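Local coordinates for protein 2,4-dihydroxyhept-2-ene-1,7-dioic acid aldolase (Kordia algicida OT-1, PDB 6BDE) that probably senses nitric oxide or other gases through a bound heme, as an H-NOX protein, at residues Tyr70-Phe75 with Met147-Glu152. The protein carries 1 engineered substitution. Numbering follows the deposited sequence.
Sequences YGEHFF and MNKTFE. Engineered in segment 70-75: G71 (natural residue Ala). With HEM (protoporphyrin IX containing Fe), chain B.
The ring of F75 lies against the backbone of helix 140-153 and meets K149 through a CH-pi contact: CB of K149 stands over the ring face, 3.9 Å from the centroid. An aromatic side chain suits this place because its flat face can cover the start of K149 while its CE1 reaches OG1 of T150 at 3.4 Å. With CG anti to the backbone N (chi1 -169°), the F75 ring extends across to the neighbouring helix. T150 suits the helix wall, since its hydroxyl is hydrogen-bonded back to L146 O. A leucine here has no flat face to offer K149 CB and no CE1 to reach T150, which would probably leave a gap between the helices.

Toward solvent the contact turns polar. N148 ND2 donates to OE2 of E72 at 3.2 Å; the oxygen offers its anti lone pair and lies close to the amide plane of N148. An amide suits this partly exposed border by supplying an N-H to the carboxylate. Between these groups and F75, the aliphatic part of K149, bent at chi2 (-62°), runs across E72, its CG 3.6 Å from E72 O. Lysine serves both surroundings: methylenes pack between the helices, while NZ forms a salt bridge with E152 OE2 at 3.1 Å.

The axes of 70-75 and 147-152 approach to 8.5 Å at 43°, with the CA atoms of E72 and K149 the nearest pair across it. Y70 and F74 of the same helix touch helix 3-17, whereas M147 packs on strand 171-178 and brings CE 3.4 Å from heme CBC. The pair thus joins the helical part of the H-NOX fold to the helix backing its sheet, beside the heme pocket.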
loop_
_atom_site.group_PDB
_atom_site.type_symbol
_atom_site.label_atom_id
_atom_site.label_comp_id
_atom_site.label_asym_id
_atom_site.label_seq_id
_atom_site.Cartn_x
_atom_site.Cartn_y
_atom_site.Cartn_z
ATOM N N TYR A 70 2.685 0.277 6.922
ATOM C CA TYR A 70 3.359 1.070 5.899
ATOM C C TYR A 70 2.360 1.672 4.918
ATOM O O TYR A 70 2.494 2.839 4.527
ATOM C CB TYR A 70 4.389 0.216 5.160
ATOM C CG TYR A 70 5.162 0.979 4.110
ATOM C CD1 TYR A 70 5.585 2.281 4.344
ATOM C CD2 TYR A 70 5.469 0.401 2.886
ATOM C CE1 TYR A 70 6.289 2.987 3.389
ATOM C CE2 TYR A 70 6.173 1.100 1.924
ATOM C CZ TYR A 70 6.581 2.391 2.182
ATOM O OH TYR A 70 7.284 3.093 1.229
ATOM N N GLY A 71 1.357 0.894 4.506
ATOM C CA GLY A 71 0.353 1.422 3.595
ATOM C C GLY A 71 -0.405 2.598 4.180
ATOM O O GLY A 71 -0.720 3.560 3.473
ATOM N N GLU A 72 -0.707 2.540 5.478
ATOM C CA GLU A 72 -1.346 3.677 6.130
ATOM C C GLU A 72 -0.412 4.880 6.172
ATOM O O GLU A 72 -0.851 6.020 5.983
ATOM C CB GLU A 72 -1.795 3.290 7.539
ATOM C CG GLU A 72 -2.864 2.211 7.569
ATOM C CD GLU A 72 -3.537 2.085 8.921
ATOM O OE1 GLU A 72 -2.952 2.539 9.927
ATOM O OE2 GLU A 72 -4.656 1.532 8.976
ATOM N N HIS A 73 0.882 4.643 6.406
ATOM C CA HIS A 73 1.839 5.744 6.430
ATOM C C HIS A 73 2.027 6.345 5.044
ATOM O O HIS A 73 2.210 7.561 4.908
ATOM C CB HIS A 73 3.179 5.266 6.989
ATOM C CG HIS A 73 4.307 6.222 6.748
ATOM N ND1 HIS A 73 4.425 7.418 7.422
ATOM C CD2 HIS A 73 5.363 6.160 5.903
ATOM C CE1 HIS A 73 5.508 8.051 7.005
ATOM N NE2 HIS A 73 6.095 7.309 6.083
ATOM N N PHE A 74 1.985 5.512 4.000
ATOM C CA PHE A 74 2.212 6.015 2.651
ATOM C C PHE A 74 1.085 6.917 2.167
ATOM O O PHE A 74 1.303 7.721 1.254
ATOM C CB PHE A 74 2.403 4.856 1.671
ATOM C CG PHE A 74 3.008 5.271 0.360
ATOM C CD1 PHE A 74 4.357 5.578 0.269
ATOM C CD2 PHE A 74 2.228 5.367 -0.780
ATOM C CE1 PHE A 74 4.916 5.966 -0.933
ATOM C CE2 PHE A 74 2.782 5.754 -1.987
ATOM C CZ PHE A 74 4.127 6.054 -2.063
ATOM N N PHE A 75 -0.111 6.805 2.751
ATOM C CA PHE A 75 -1.189 7.714 2.377
ATOM C C PHE A 75 -0.840 9.152 2.735
ATOM O O PHE A 75 -1.191 10.084 2.002
ATOM C CB PHE A 75 -2.495 7.294 3.050
ATOM C CG PHE A 75 -3.705 8.018 2.527
ATOM C CD1 PHE A 75 -4.443 7.492 1.479
ATOM C CD2 PHE A 75 -4.104 9.223 3.081
ATOM C CE1 PHE A 75 -5.556 8.155 0.994
ATOM C CE2 PHE A 75 -5.214 9.891 2.602
ATOM C CZ PHE A 75 -5.941 9.356 1.556
ATOM N N MET A 147 -6.361 1.920 1.690
ATOM C CA MET A 147 -7.818 1.985 1.708
ATOM C C MET A 147 -8.332 2.463 3.060
ATOM O O MET A 147 -9.284 3.250 3.124
ATOM C CB MET A 147 -8.413 0.620 1.368
ATOM C CG MET A 147 -8.223 0.174 -0.073
ATOM S SD MET A 147 -8.998 -1.431 -0.343
ATOM C CE MET A 147 -8.554 -1.767 -2.043
ATOM N N ASN A 148 -7.723 1.987 4.151
ATOM C CA ASN A 148 -8.117 2.431 5.486
ATOM C C ASN A 148 -8.030 3.946 5.608
ATOM O O ASN A 148 -8.954 4.599 6.107
ATOM C CB ASN A 148 -7.236 1.765 6.545
ATOM C CG ASN A 148 -7.586 0.308 6.771
ATOM O OD1 ASN A 148 -8.611 -0.181 6.294
ATOM N ND2 ASN A 148 -6.734 -0.395 7.508
ATOM N N LYS A 149 -6.916 4.524 5.153
ATOM C CA LYS A 149 -6.717 5.963 5.257
ATOM C C LYS A 149 -7.514 6.744 4.223
ATOM O O LYS A 149 -7.752 7.941 4.421
ATOM C CB LYS A 149 -5.230 6.295 5.132
ATOM C CG LYS A 149 -4.409 5.875 6.339
ATOM C CD LYS A 149 -4.867 6.613 7.587
ATOM C CE LYS A 149 -4.108 6.146 8.817
ATOM N NZ LYS A 149 -4.472 6.938 10.025
ATOM N N THR A 150 -7.924 6.102 3.127
ATOM C CA THR A 150 -8.825 6.756 2.183
ATOM C C THR A 150 -10.163 7.059 2.842
ATOM O O THR A 150 -10.707 8.162 2.703
ATOM C CB THR A 150 -9.021 5.876 0.946
ATOM O OG1 THR A 150 -7.770 5.718 0.267
ATOM C CG2 THR A 150 -10.034 6.505 -0.004
ATOM N N PHE A 151 -10.706 6.088 3.580
ATOM C CA PHE A 151 -11.955 6.317 4.298
ATOM C C PHE A 151 -11.763 7.315 5.432
ATOM O O PHE A 151 -12.638 8.153 5.682
ATOM C CB PHE A 151 -12.502 4.992 4.828
ATOM C CG PHE A 151 -13.197 4.172 3.783
ATOM C CD1 PHE A 151 -14.540 4.369 3.513
ATOM C CD2 PHE A 151 -12.506 3.213 3.060
ATOM C CE1 PHE A 151 -15.184 3.625 2.546
ATOM C CE2 PHE A 151 -13.145 2.465 2.091
ATOM C CZ PHE A 151 -14.486 2.672 1.834
ATOM N N GLU A 152 -10.621 7.247 6.123
ATOM C CA GLU A 152 -10.344 8.199 7.192
ATOM C C GLU A 152 -10.211 9.616 6.648
ATOM O O GLU A 152 -10.611 10.584 7.307
ATOM C CB GLU A 152 -9.075 7.794 7.942
ATOM C CG GLU A 152 -8.701 8.741 9.074
ATOM C CD GLU A 152 -7.807 8.095 10.111
ATOM O OE1 GLU A 152 -7.302 8.821 10.995
ATOM O OE2 GLU A 152 -7.604 6.865 10.042
HETATM C CHA HEM B . 2.348 0.806 -5.820
HETATM C CHB HEM B . 1.461 6.139 -6.325
HETATM C CHC HEM B . -3.697 5.472 -4.500
HETATM C CHD HEM B . -2.731 0.157 -3.757
HETATM C C1A HEM B . 2.177 2.491 -6.008
HETATM C C2A HEM B . 3.462 3.046 -6.211
HETATM C C3A HEM B . 3.237 4.357 -6.337
HETATM C C4A HEM B . 1.842 4.491 -6.192
HETATM C CMA HEM B . 4.262 5.461 -6.587
HETATM C CAA HEM B . 4.801 2.315 -6.303
HETATM C CBA HEM B . 5.026 1.924 -7.766
HETATM C CGA HEM B . 6.406 1.307 -7.972
HETATM O O1A HEM B . 6.836 1.107 -9.140
HETATM O O2A HEM B . 7.119 0.997 -6.981
HETATM C C1B HEM B . -0.094 6.220 -5.765
HETATM C C2B HEM B . -0.696 7.601 -5.439
HETATM C C3B HEM B . -2.022 7.354 -4.976
HETATM C C4B HEM B . -2.175 5.862 -5.041
HETATM C CMB HEM B . -0.007 8.957 -5.596
HETATM C CAB HEM B . -3.073 8.364 -4.530
HETATM C CBB HEM B . -3.461 9.330 -5.336
HETATM C C1C HEM B . -3.538 3.797 -4.177
HETATM C C2C HEM B . -4.598 3.347 -3.359
HETATM C C3C HEM B . -4.353 2.038 -3.180
HETATM C C4C HEM B . -3.172 1.791 -3.905
HETATM C CMC HEM B . -5.763 4.164 -2.805
HETATM C CAC HEM B . -5.179 1.035 -2.382
HETATM C CBC HEM B . -5.964 0.189 -3.013
HETATM C C1D HEM B . -1.153 0.163 -4.320
HETATM C C2D HEM B . -0.489 -1.140 -3.942
HETATM C C3D HEM B . 0.833 -1.033 -4.451
HETATM C C4D HEM B . 0.925 0.354 -5.124
HETATM C CMD HEM B . -1.099 -2.325 -3.196
HETATM C CAD HEM B . 1.936 -2.087 -4.349
HETATM C CBD HEM B . 2.352 -2.583 -5.730
HETATM C CGD HEM B . 1.612 -3.879 -6.037
HETATM O O1D HEM B . 0.644 -4.230 -5.312
HETATM O O2D HEM B . 1.968 -4.586 -7.015
HETATM N NA HEM B . 1.077 3.349 -5.907
HETATM N NB HEM B . -1.014 5.025 -5.443
HETATM N NC HEM B . -2.539 2.880 -4.523
HETATM N ND HEM B . -0.348 1.217 -4.996
HETATM FE FE HEM B . -0.910 3.025 -5.706
#